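Local structure of type III effector XopAI (Xanthomonas citri, 6K93) at residues Thr222-Leu227 with Val262-Asn267; Arg244-Ala249 with Phe288-Arg293; Thr292-Thr297 with Ile310-Ile315. The protein is a type III effector with a mono-ADP-ribosyltransferase fold that appears to bind arginine-containing peptides and probably acts on the plant host during infection. All blocks are in the same frame, centred on the assembly; numbering follows the deposited sequence.

How the interactions relate
The three contacts lie close together in the mono-ADP-ribosyltransferase fold, with centres about 11 to 13 Å apart. Interactions 1 and 3 belong to one mixed five-stranded sheet, in which strands 262-268 and 308-315 are neighbours. Interaction 2 belongs to the three-stranded sheet of strands 247-250, 285-288 and 272-273. Along the chain, interactions 1 and 2 interleave, whereas interaction 3 opens after interaction 1 has closed. Thr292 and Arg293 are shared by interactions 2 and 3, where the chain passes from one sheet to the other. Phe247 and Phe288 pack against Gln312, Gln314 and Phe294, so the two sheets pack against each other here.

Interaction 1. Residues Thr222-Leu227 with Val262-Asn267; sequences TGEDQL and VEWESN
Thr222 and Trp264 exchange two backbone hydrogen bonds. Trp264 N gives to Thr222 O at 2.8 Å, and Thr222 N gives to Trp264 O at 3.2 Å. Glu224 and Val262 form the next hydrogen-bonded pair, with Glu224 N to Val262 O at 2.9 Å, and Val262 N returns one to Glu224 O at 3.0 Å. Gly223 and Glu263 make the non-hydrogen-bonded pair between them. This pairs strand 218-224, an outermost strand of the five-stranded sheet of the mono-ADP-ribosyltransferase fold, antiparallel with strand 262-268. Water 1 adds a side-chain link, donating to Thr222 OG1 and also bonded to Ser266 OG. Thr222 OG1 also bonds Ala248 O.

Thr222, Glu224, Val262 and Trp264 point to the same face of the sheet. There Thr222 CG2 approaches the indole obliquely, 3.6 Å from Trp264 CE3. Glu224 runs past the far rim, its CB near the ring plane and 3.8 Å from Trp264 CZ3. Its chain is extended beyond CG (chi2 -170°), which brings the carboxylate alongside Trp264 CH2. Gln226 NE2 meets Glu224 OE1 at 2.9 Å, with the oxygen almost in the amide plane. Glu224 OE2 makes a salt bridge to Arg245. Val262 CG1 lies over one face of the indole, toward its rim.

The carboxylate is therefore held at both oxygens, and its aliphatic part lies along the indole edge. Arginine and amide would both be expected to stabilise the anion.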
loop_
_atom_site.group_PDB
_atom_site.type_symbol
_atom_site.label_atom_id
_atom_site.label_comp_id
_atom_site.label_asym_id
_atom_site.label_seq_id
_atom_site.Cartn_x
_atom_site.Cartn_y
_atom_site.Cartn_z
ATOM N N THR A 222 9.565 -10.188 -6.023
ATOM C CA THR A 222 9.794 -9.476 -4.783
ATOM C C THR A 222 10.993 -10.062 -4.058
ATOM O O THR A 222 11.223 -11.269 -4.072
ATOM C CB THR A 222 8.566 -9.602 -3.854
ATOM O OG1 THR A 222 7.392 -9.191 -4.535
ATOM C CG2 THR A 222 8.733 -8.778 -2.565
ATOM N N GLY A 223 11.724 -9.192 -3.377
ATOM C CA GLY A 223 12.739 -9.618 -2.435
ATOM C C GLY A 223 12.653 -8.775 -1.181
ATOM O O GLY A 223 12.559 -7.552 -1.297
ATOM N N GLU A 224 12.739 -9.408 -0.000
ATOM C CA GLU A 224 12.716 -8.697 1.273
ATOM C C GLU A 224 13.657 -9.395 2.232
ATOM O O GLU A 224 13.909 -10.588 2.098
ATOM C CB GLU A 224 11.299 -8.653 1.876
ATOM C CG GLU A 224 10.266 -7.892 1.086
ATOM C CD GLU A 224 8.999 -7.704 1.829
ATOM O OE1 GLU A 224 9.056 -7.461 3.061
ATOM O OE2 GLU A 224 7.913 -7.725 1.201
ATOM N N ASP A 225 14.142 -8.664 3.220
ATOM C CA ASP A 225 15.019 -9.287 4.218
ATOM C C ASP A 225 14.206 -9.625 5.467
ATOM O O ASP A 225 14.307 -8.985 6.512
ATOM C CB ASP A 225 16.197 -8.402 4.575
ATOM C CG ASP A 225 17.319 -8.471 3.574
ATOM O OD1 ASP A 225 17.589 -9.562 2.936
ATOM O OD2 ASP A 225 17.967 -7.446 3.430
ATOM N N GLN A 226 13.428 -10.680 5.364
ATOM C CA GLN A 226 12.614 -11.208 6.449
ATOM C C GLN A 226 13.252 -12.475 7.008
ATOM O O GLN A 226 14.017 -13.165 6.324
ATOM C CB GLN A 226 11.180 -11.510 5.989
ATOM C CG GLN A 226 10.420 -10.342 5.372
ATOM C CD GLN A 226 10.026 -9.249 6.378
ATOM O OE1 GLN A 226 10.271 -9.349 7.583
ATOM N NE2 GLN A 226 9.426 -8.170 5.858
ATOM N N LEU A 227 12.930 -12.772 8.257
ATOM C CA LEU A 227 13.475 -13.927 8.944
ATOM C C LEU A 227 12.693 -15.187 8.598
ATOM O O LEU A 227 11.534 -15.121 8.165
ATOM C CB LEU A 227 13.431 -13.677 10.439
ATOM C CG LEU A 227 14.422 -12.618 10.941
ATOM C CD1 LEU A 227 13.934 -12.087 12.269
ATOM C CD2 LEU A 227 15.789 -13.251 11.054
ATOM N N VAL A 262 14.679 -13.428 1.405
ATOM C CA VAL A 262 13.434 -14.046 0.983
ATOM C C VAL A 262 13.089 -13.483 -0.387
ATOM O O VAL A 262 13.130 -12.267 -0.595
ATOM C CB VAL A 262 12.288 -13.766 1.961
ATOM C CG1 VAL A 262 11.020 -14.474 1.503
ATOM C CG2 VAL A 262 12.655 -14.250 3.354
ATOM N N GLU A 263 12.776 -14.356 -1.316
ATOM C CA GLU A 263 12.306 -13.947 -2.632
ATOM C C GLU A 263 10.934 -14.539 -2.874
ATOM O O GLU A 263 10.600 -15.596 -2.339
ATOM C CB GLU A 263 13.230 -14.392 -3.757
ATOM C CG GLU A 263 14.552 -13.666 -3.740
ATOM C CD GLU A 263 15.551 -14.200 -4.758
ATOM O OE1 GLU A 263 15.260 -15.202 -5.465
ATOM O OE2 GLU A 263 16.641 -13.598 -4.864
ATOM N N TRP A 264 10.148 -13.865 -3.712
ATOM C CA TRP A 264 8.882 -14.406 -4.152
ATOM C C TRP A 264 8.766 -14.335 -5.667
ATOM O O TRP A 264 9.218 -13.376 -6.289
ATOM C CB TRP A 264 7.681 -13.634 -3.634
ATOM C CG TRP A 264 7.313 -13.568 -2.207
ATOM C CD1 TRP A 264 6.179 -14.088 -1.677
ATOM C CD2 TRP A 264 7.949 -12.820 -1.153
ATOM N NE1 TRP A 264 6.072 -13.748 -0.347
ATOM C CE2 TRP A 264 7.147 -12.976 -0.000
ATOM C CE3 TRP A 264 9.112 -12.050 -1.064
ATOM C CZ2 TRP A 264 7.468 -12.388 1.228
ATOM C CZ3 TRP A 264 9.445 -11.486 0.165
ATOM C CH2 TRP A 264 8.623 -11.649 1.286
ATOM N N GLU A 265 8.080 -15.320 -6.235
ATOM C CA GLU A 265 7.529 -15.257 -7.580
ATOM C C GLU A 265 6.031 -15.399 -7.420
ATOM O O GLU A 265 5.568 -16.462 -7.008
ATOM C CB GLU A 265 8.063 -16.360 -8.491
ATOM C CG GLU A 265 9.523 -16.239 -8.817
ATOM C CD GLU A 265 9.966 -17.178 -9.986
ATOM O OE1 GLU A 265 11.151 -17.408 -10.064
ATOM O OE2 GLU A 265 9.094 -17.633 -10.720
ATOM N N SER A 266 5.284 -14.331 -7.665
ATOM C CA SER A 266 3.839 -14.320 -7.454
ATOM C C SER A 266 3.102 -14.120 -8.769
ATOM O O SER A 266 3.355 -13.151 -9.504
ATOM C CB SER A 266 3.407 -13.214 -6.496
ATOM O OG SER A 266 4.137 -13.218 -5.272
ATOM N N ASN A 267 2.161 -15.013 -9.048
ATOM C CA ASN A 267 1.335 -14.850 -10.232
ATOM C C ASN A 267 0.224 -13.874 -9.927
ATOM O O ASN A 267 -0.609 -14.127 -9.061
ATOM C CB ASN A 267 0.781 -16.194 -10.689
ATOM C CG ASN A 267 1.856 -17.081 -11.238
ATOM O OD1 ASN A 267 2.516 -16.735 -12.214
ATOM N ND2 ASN A 267 2.076 -18.208 -10.587
HETATM O O HOH W 1 6.058 -11.319 -5.848
#

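Interaction 2. Residues Arg244-Ala249 with Phe288-Arg293; sequences RRFFAA and FPPGTR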
loop_
_atom_site.group_PDB
_atom_site.type_symbol
_atom_site.label_atom_id
_atom_site.label_comp_id
_atom_site.label_asym_id
_atom_site.label_seq_id
_atom_site.Cartn_x
_atom_site.Cartn_y
_atom_site.Cartn_z
ATOM N N ARG A 244 -1.960 -9.640 4.971
ATOM C CA ARG A 244 -2.398 -8.429 5.657
ATOM C C ARG A 244 -1.502 -7.237 5.364
ATOM O O ARG A 244 -1.768 -6.136 5.867
ATOM C CB ARG A 244 -2.508 -8.693 7.167
ATOM C CG ARG A 244 -3.475 -9.848 7.443
ATOM C CD ARG A 244 -3.782 -10.102 8.909
ATOM N NE ARG A 244 -4.128 -8.903 9.643
ATOM C CZ ARG A 244 -4.982 -8.868 10.664
ATOM N NH1 ARG A 244 -5.607 -9.976 11.058
ATOM N NH2 ARG A 244 -5.216 -7.718 11.284
ATOM N N ARG A 245 -0.454 -7.440 4.572
ATOM C CA ARG A 245 0.462 -6.382 4.179
ATOM C C ARG A 245 0.069 -5.762 2.849
ATOM O O ARG A 245 -0.642 -6.366 2.034
ATOM C CB ARG A 245 1.909 -6.918 4.089
ATOM C CG ARG A 245 2.356 -7.545 5.401
ATOM C CD ARG A 245 3.926 -7.441 5.619
ATOM N NE ARG A 245 4.563 -7.901 4.477
ATOM C CZ ARG A 245 5.674 -7.476 3.849
ATOM N NH1 ARG A 245 6.513 -6.494 4.252
ATOM N NH2 ARG A 245 5.981 -8.087 2.751
ATOM N N PHE A 246 0.555 -4.537 2.638
ATOM C CA PHE A 246 0.733 -3.976 1.303
ATOM C C PHE A 246 1.945 -4.665 0.698
ATOM O O PHE A 246 3.088 -4.387 1.062
ATOM C CB PHE A 246 0.914 -2.469 1.355
ATOM C CG PHE A 246 -0.318 -1.762 1.800
ATOM C CD1 PHE A 246 -0.574 -1.615 3.135
ATOM C CD2 PHE A 246 -1.235 -1.272 0.881
ATOM C CE1 PHE A 246 -1.732 -0.989 3.572
ATOM C CE2 PHE A 246 -2.381 -0.669 1.311
ATOM C CZ PHE A 246 -2.623 -0.524 2.662
ATOM N N PHE A 247 1.703 -5.587 -0.219
ATOM C CA PHE A 247 2.754 -6.431 -0.766
ATOM C C PHE A 247 3.172 -5.907 -2.134
ATOM O O PHE A 247 2.352 -5.827 -3.060
ATOM C CB PHE A 247 2.263 -7.864 -0.909
ATOM C CG PHE A 247 3.308 -8.825 -1.413
ATOM C CD1 PHE A 247 4.473 -9.062 -0.682
ATOM C CD2 PHE A 247 3.108 -9.504 -2.600
ATOM C CE1 PHE A 247 5.419 -9.971 -1.155
ATOM C CE2 PHE A 247 4.056 -10.398 -3.061
ATOM C CZ PHE A 247 5.200 -10.634 -2.345
ATOM N N ALA A 248 4.415 -5.480 -2.238
ATOM C CA ALA A 248 4.934 -4.909 -3.468
ATOM C C ALA A 248 5.788 -5.902 -4.234
ATOM O O ALA A 248 6.467 -6.764 -3.669
ATOM C CB ALA A 248 5.760 -3.658 -3.188
ATOM N N ALA A 249 5.740 -5.762 -5.547
ATOM C CA ALA A 249 6.508 -6.590 -6.459
ATOM C C ALA A 249 6.878 -5.776 -7.683
ATOM O O ALA A 249 6.436 -4.658 -7.864
ATOM C CB ALA A 249 5.711 -7.839 -6.848
ATOM N N PHE A 288 -0.185 -5.034 -4.227
ATOM C CA PHE A 288 -1.372 -5.751 -3.762
ATOM C C PHE A 288 -1.824 -5.214 -2.411
ATOM O O PHE A 288 -0.979 -4.977 -1.533
ATOM C CB PHE A 288 -1.104 -7.257 -3.612
ATOM C CG PHE A 288 -0.595 -7.961 -4.850
ATOM C CD1 PHE A 288 0.754 -8.046 -5.084
ATOM C CD2 PHE A 288 -1.473 -8.611 -5.695
ATOM C CE1 PHE A 288 1.237 -8.748 -6.179
ATOM C CE2 PHE A 288 -0.988 -9.302 -6.788
ATOM C CZ PHE A 288 0.352 -9.369 -7.016
ATOM N N PRO A 289 -3.121 -5.053 -2.196
ATOM C CA PRO A 289 -3.591 -4.533 -0.916
ATOM C C PRO A 289 -3.697 -5.624 0.131
ATOM O O PRO A 289 -3.836 -6.814 -0.207
ATOM C CB PRO A 289 -4.980 -3.985 -1.254
ATOM C CG PRO A 289 -5.450 -4.855 -2.375
ATOM C CD PRO A 289 -4.209 -5.187 -3.192
ATOM N N PRO A 290 -3.687 -5.258 1.414
ATOM C CA PRO A 290 -4.140 -6.199 2.445
ATOM C C PRO A 290 -5.460 -6.813 2.024
ATOM O O PRO A 290 -6.310 -6.142 1.441
ATOM C CB PRO A 290 -4.276 -5.318 3.692
ATOM C CG PRO A 290 -3.269 -4.189 3.452
ATOM C CD PRO A 290 -3.374 -3.923 1.980
ATOM N N GLY A 291 -5.615 -8.097 2.309
ATOM C CA GLY A 291 -6.772 -8.843 1.902
ATOM C C GLY A 291 -6.570 -9.691 0.666
ATOM O O GLY A 291 -7.397 -10.575 0.396
ATOM N N THR A 292 -5.504 -9.443 -0.089
ATOM C CA THR A 292 -5.172 -10.277 -1.231
ATOM C C THR A 292 -4.910 -11.697 -0.758
ATOM O O THR A 292 -4.299 -11.918 0.296
ATOM C CB THR A 292 -3.947 -9.705 -1.942
ATOM O OG1 THR A 292 -4.251 -8.391 -2.431
ATOM C CG2 THR A 292 -3.562 -10.578 -3.127
ATOM N N ARG A 293 -5.406 -12.658 -1.533
ATOM C CA ARG A 293 -5.251 -14.075 -1.240
ATOM C C ARG A 293 -4.316 -14.712 -2.248
ATOM O O ARG A 293 -4.448 -14.496 -3.461
ATOM C CB ARG A 293 -6.617 -14.783 -1.258
ATOM C CG ARG A 293 -7.473 -14.367 -0.084
ATOM C CD ARG A 293 -8.950 -14.452 -0.367
ATOM N NE ARG A 293 -9.355 -15.750 -0.900
ATOM C CZ ARG A 293 -9.445 -16.879 -0.196
ATOM N NH1 ARG A 293 -9.144 -16.904 1.106
ATOM N NH2 ARG A 293 -9.836 -17.979 -0.803
HETATM O O HOH W 2 -1.127 -8.218 -0.245
#
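Phe288 and Phe247 form an antiparallel hydrogen-bonded pair in the smaller sheet of the ADP-ribosyltransferase fold. A type II beta turn, Pro289 to Thr292, follows at once. Phe288, Pro290 and Phe247 have the most surface buried here.

Phe288 N gives a nearly straight bond to Phe247 O at 2.9 Å, and Phe247 N returns one to Phe288 O at 3.0 Å. The two side chains lie side by side and point the same way. Phe288 CD1 reaches the edge of the Phe247 ring, 3.7 Å from its CD2. Phe247 O in turn sits at the edge of the Phe288 ring, in its plane. Phe247 CG is anti to the backbone N (chi1 -177°), which sets its ring beside that of Phe288. Beyond this pair, Phe247 meets Trp264 and Phe288 meets Phe294, both edge-to-face.

Across the contact Pro290 packs on Phe246. Its CB and CG also lie against Arg244 O. Helix 194-209 touches Phe246 through Ala200, Ile203 and Ile204.

The turn is braced from within. Pro289 O accepts from Thr292 N and also from Thr292 OG1, which lies in the carbonyl plane on a lone pair. Gly291 takes the positive phi (100°) that a type II turn needs at its third position. Water 2 lies within bonding distance of Arg245 O and Pro289 O and links the segments, though which acceptors take its protons is not settled. Over the face of Phe246 there is a CH-pi contact, with Pro290 CD 3.4 Å from the ring centroid and 8° off the ring normal.

Interaction 3. Residues Thr292-Thr297 with Ile310-Ile315; sequences TRFQVT and IYQSQI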
loop_
_atom_site.group_PDB
_atom_site.type_symbol
_atom_site.label_atom_id
_atom_site.label_comp_id
_atom_site.label_asym_id
_atom_site.label_seq_id
_atom_site.Cartn_x
_atom_site.Cartn_y
_atom_site.Cartn_z
ATOM N N THR A 292 -5.504 -9.443 -0.089
ATOM C CA THR A 292 -5.172 -10.277 -1.231
ATOM C C THR A 292 -4.910 -11.697 -0.758
ATOM O O THR A 292 -4.299 -11.918 0.296
ATOM C CB THR A 292 -3.947 -9.705 -1.942
ATOM O OG1 THR A 292 -4.251 -8.391 -2.431
ATOM C CG2 THR A 292 -3.562 -10.578 -3.127
ATOM N N ARG A 293 -5.406 -12.658 -1.533
ATOM C CA ARG A 293 -5.251 -14.075 -1.240
ATOM C C ARG A 293 -4.316 -14.712 -2.248
ATOM O O ARG A 293 -4.448 -14.496 -3.461
ATOM C CB ARG A 293 -6.617 -14.783 -1.258
ATOM C CG ARG A 293 -7.473 -14.367 -0.084
ATOM C CD ARG A 293 -8.950 -14.452 -0.367
ATOM N NE ARG A 293 -9.355 -15.750 -0.900
ATOM C CZ ARG A 293 -9.445 -16.879 -0.196
ATOM N NH1 ARG A 293 -9.144 -16.904 1.106
ATOM N NH2 ARG A 293 -9.836 -17.979 -0.803
ATOM N N PHE A 294 -3.370 -15.496 -1.746
ATOM C CA PHE A 294 -2.424 -16.209 -2.597
ATOM C C PHE A 294 -2.431 -17.687 -2.254
ATOM O O PHE A 294 -2.261 -18.054 -1.086
ATOM C CB PHE A 294 -0.984 -15.690 -2.418
ATOM C CG PHE A 294 -0.759 -14.273 -2.862
ATOM C CD1 PHE A 294 -0.533 -13.966 -4.190
ATOM C CD2 PHE A 294 -0.676 -13.262 -1.918
ATOM C CE1 PHE A 294 -0.274 -12.659 -4.573
ATOM C CE2 PHE A 294 -0.433 -11.957 -2.294
ATOM C CZ PHE A 294 -0.227 -11.674 -3.629
ATOM N N GLN A 295 -2.570 -18.532 -3.271
ATOM C CA GLN A 295 -2.295 -19.950 -3.114
ATOM C C GLN A 295 -0.782 -20.160 -3.157
ATOM O O GLN A 295 -0.139 -19.900 -4.183
ATOM C CB GLN A 295 -2.971 -20.742 -4.229
ATOM C CG GLN A 295 -2.633 -22.206 -4.218
ATOM C CD GLN A 295 -3.260 -22.921 -3.032
ATOM O OE1 GLN A 295 -4.459 -22.778 -2.769
ATOM N NE2 GLN A 295 -2.444 -23.667 -2.292
ATOM N N VAL A 296 -0.201 -20.620 -2.052
ATOM C CA VAL A 296 1.236 -20.879 -2.012
ATOM C C VAL A 296 1.487 -22.268 -2.573
ATOM O O VAL A 296 1.013 -23.261 -2.016
ATOM C CB VAL A 296 1.805 -20.746 -0.595
ATOM C CG1 VAL A 296 3.298 -21.052 -0.598
ATOM C CG2 VAL A 296 1.584 -19.338 -0.080
ATOM N N THR A 297 2.197 -22.339 -3.697
ATOM C CA THR A 297 2.387 -23.617 -4.362
ATOM C C THR A 297 3.697 -24.295 -4.010
ATOM O O THR A 297 3.783 -25.527 -4.082
ATOM C CB THR A 297 2.300 -23.442 -5.875
ATOM O OG1 THR A 297 3.347 -22.581 -6.322
ATOM C CG2 THR A 297 0.955 -22.870 -6.256
ATOM N N ILE A 310 9.473 -18.182 -2.291
ATOM C CA ILE A 310 8.054 -18.496 -2.227
ATOM C C ILE A 310 7.455 -18.364 -3.615
ATOM O O ILE A 310 7.579 -17.313 -4.241
ATOM C CB ILE A 310 7.341 -17.554 -1.245
ATOM C CG1 ILE A 310 7.960 -17.679 0.150
ATOM C CG2 ILE A 310 5.837 -17.804 -1.245
ATOM C CD1 ILE A 310 7.702 -16.482 1.013
ATOM N N TYR A 311 6.802 -19.417 -4.084
ATOM C CA TYR A 311 6.039 -19.399 -5.323
ATOM C C TYR A 311 4.563 -19.401 -4.968
ATOM O O TYR A 311 4.104 -20.289 -4.252
ATOM C CB TYR A 311 6.369 -20.609 -6.187
ATOM C CG TYR A 311 7.821 -20.695 -6.598
ATOM C CD1 TYR A 311 8.787 -21.164 -5.724
ATOM C CD2 TYR A 311 8.225 -20.298 -7.865
ATOM C CE1 TYR A 311 10.105 -21.249 -6.089
ATOM C CE2 TYR A 311 9.541 -20.387 -8.241
ATOM C CZ TYR A 311 10.478 -20.860 -7.356
ATOM O OH TYR A 311 11.793 -20.961 -7.740
ATOM N N GLN A 312 3.841 -18.380 -5.395
ATOM C CA GLN A 312 2.435 -18.297 -5.039
ATOM C C GLN A 312 1.658 -17.695 -6.190
ATOM O O GLN A 312 2.220 -17.033 -7.065
ATOM C CB GLN A 312 2.226 -17.480 -3.763
ATOM C CG GLN A 312 2.707 -16.060 -3.866
ATOM C CD GLN A 312 2.528 -15.257 -2.597
ATOM O OE1 GLN A 312 2.123 -15.792 -1.553
ATOM N NE2 GLN A 312 2.844 -13.977 -2.668
ATOM N N SER A 313 0.357 -17.951 -6.174
ATOM C CA SER A 313 -0.558 -17.506 -7.217
ATOM C C SER A 313 -1.748 -16.791 -6.613
ATOM O O SER A 313 -2.436 -17.354 -5.761
ATOM C CB SER A 313 -1.053 -18.697 -8.055
ATOM O OG SER A 313 0.030 -19.297 -8.738
ATOM N N GLN A 314 -2.003 -15.563 -7.065
ATOM C CA GLN A 314 -3.177 -14.840 -6.596
ATOM C C GLN A 314 -4.446 -15.582 -6.990
ATOM O O GLN A 314 -4.576 -16.086 -8.120
ATOM C CB GLN A 314 -3.199 -13.430 -7.162
ATOM C CG GLN A 314 -4.295 -12.592 -6.583
ATOM C CD GLN A 314 -4.410 -11.241 -7.237
ATOM O OE1 GLN A 314 -3.780 -10.965 -8.258
ATOM N NE2 GLN A 314 -5.214 -10.374 -6.632
ATOM N N ILE A 315 -5.378 -15.638 -6.041
ATOM C CA ILE A 315 -6.678 -16.246 -6.267
ATOM C C ILE A 315 -7.773 -15.261 -5.908
ATOM O O ILE A 315 -7.564 -14.274 -5.188
ATOM C CB ILE A 315 -6.849 -17.568 -5.491
ATOM C CG1 ILE A 315 -6.636 -17.368 -4.005
ATOM C CG2 ILE A 315 -5.877 -18.627 -6.021
ATOM C CD1 ILE A 315 -6.864 -18.653 -3.185
HETATM O O HOH W 3 -6.817 -11.997 -4.071
HETATM O O HOH W 4 2.510 -20.315 -7.910
#
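Phe294 and Gln312 stack face to face across two antiparallel strands. The amide of Gln312 lies flat on the phenyl ring, the two planes only 9° apart. Its NE2 sits 3.5 Å above the plane of the Phe294 ring, over the centre. Gln312 CG stands between the backbone N and the carbonyl carbon (chi1 60°), and the rest of the chain is extended. This lays the amide across the ring. Gln312 NE2 is also bonded to Ser266 OG. Gln312 OE1 is buried without a polar partner and lies 3.2 Å from Phe294 CB.

Gln314 crosses the same ring obliquely, its amide turned 41° from it. Its CB is 4.0 Å from Phe294 CE1. Gln314 OE1 accepts from Thr269 N, and Gln314 NE2 bonds Thr270 OG1. Val296 is on the same face and touches Gln312 and Ile310.

Arg293, Gln295, Ser313 and Ile315 occupy the other face. The side chains of Ile315 and Arg293 cross at a slant, with Ile315 CG1 3.8 Å from Arg293 CB, and Ile315 CG2 meets Gln295 CB. Water 4 joins Thr297 OG1 to Ser313 OG.

The backbones hold these faces in register. Gln295 N gives to Ser313 O, and Ser313 N to Gln295 O, each at 2.8 Å. Ile315 N bonds Arg293 O at 3.0 Å, and Thr297 N bonds Tyr311 O at 2.9 Å. Water 3 accepts from Arg293 N and donates to Ile315 O. The arrangement is a beta hairpin of strands 293-301 and 308-315, part of the five-stranded sheet of the mono-ADP-ribosyltransferase fold.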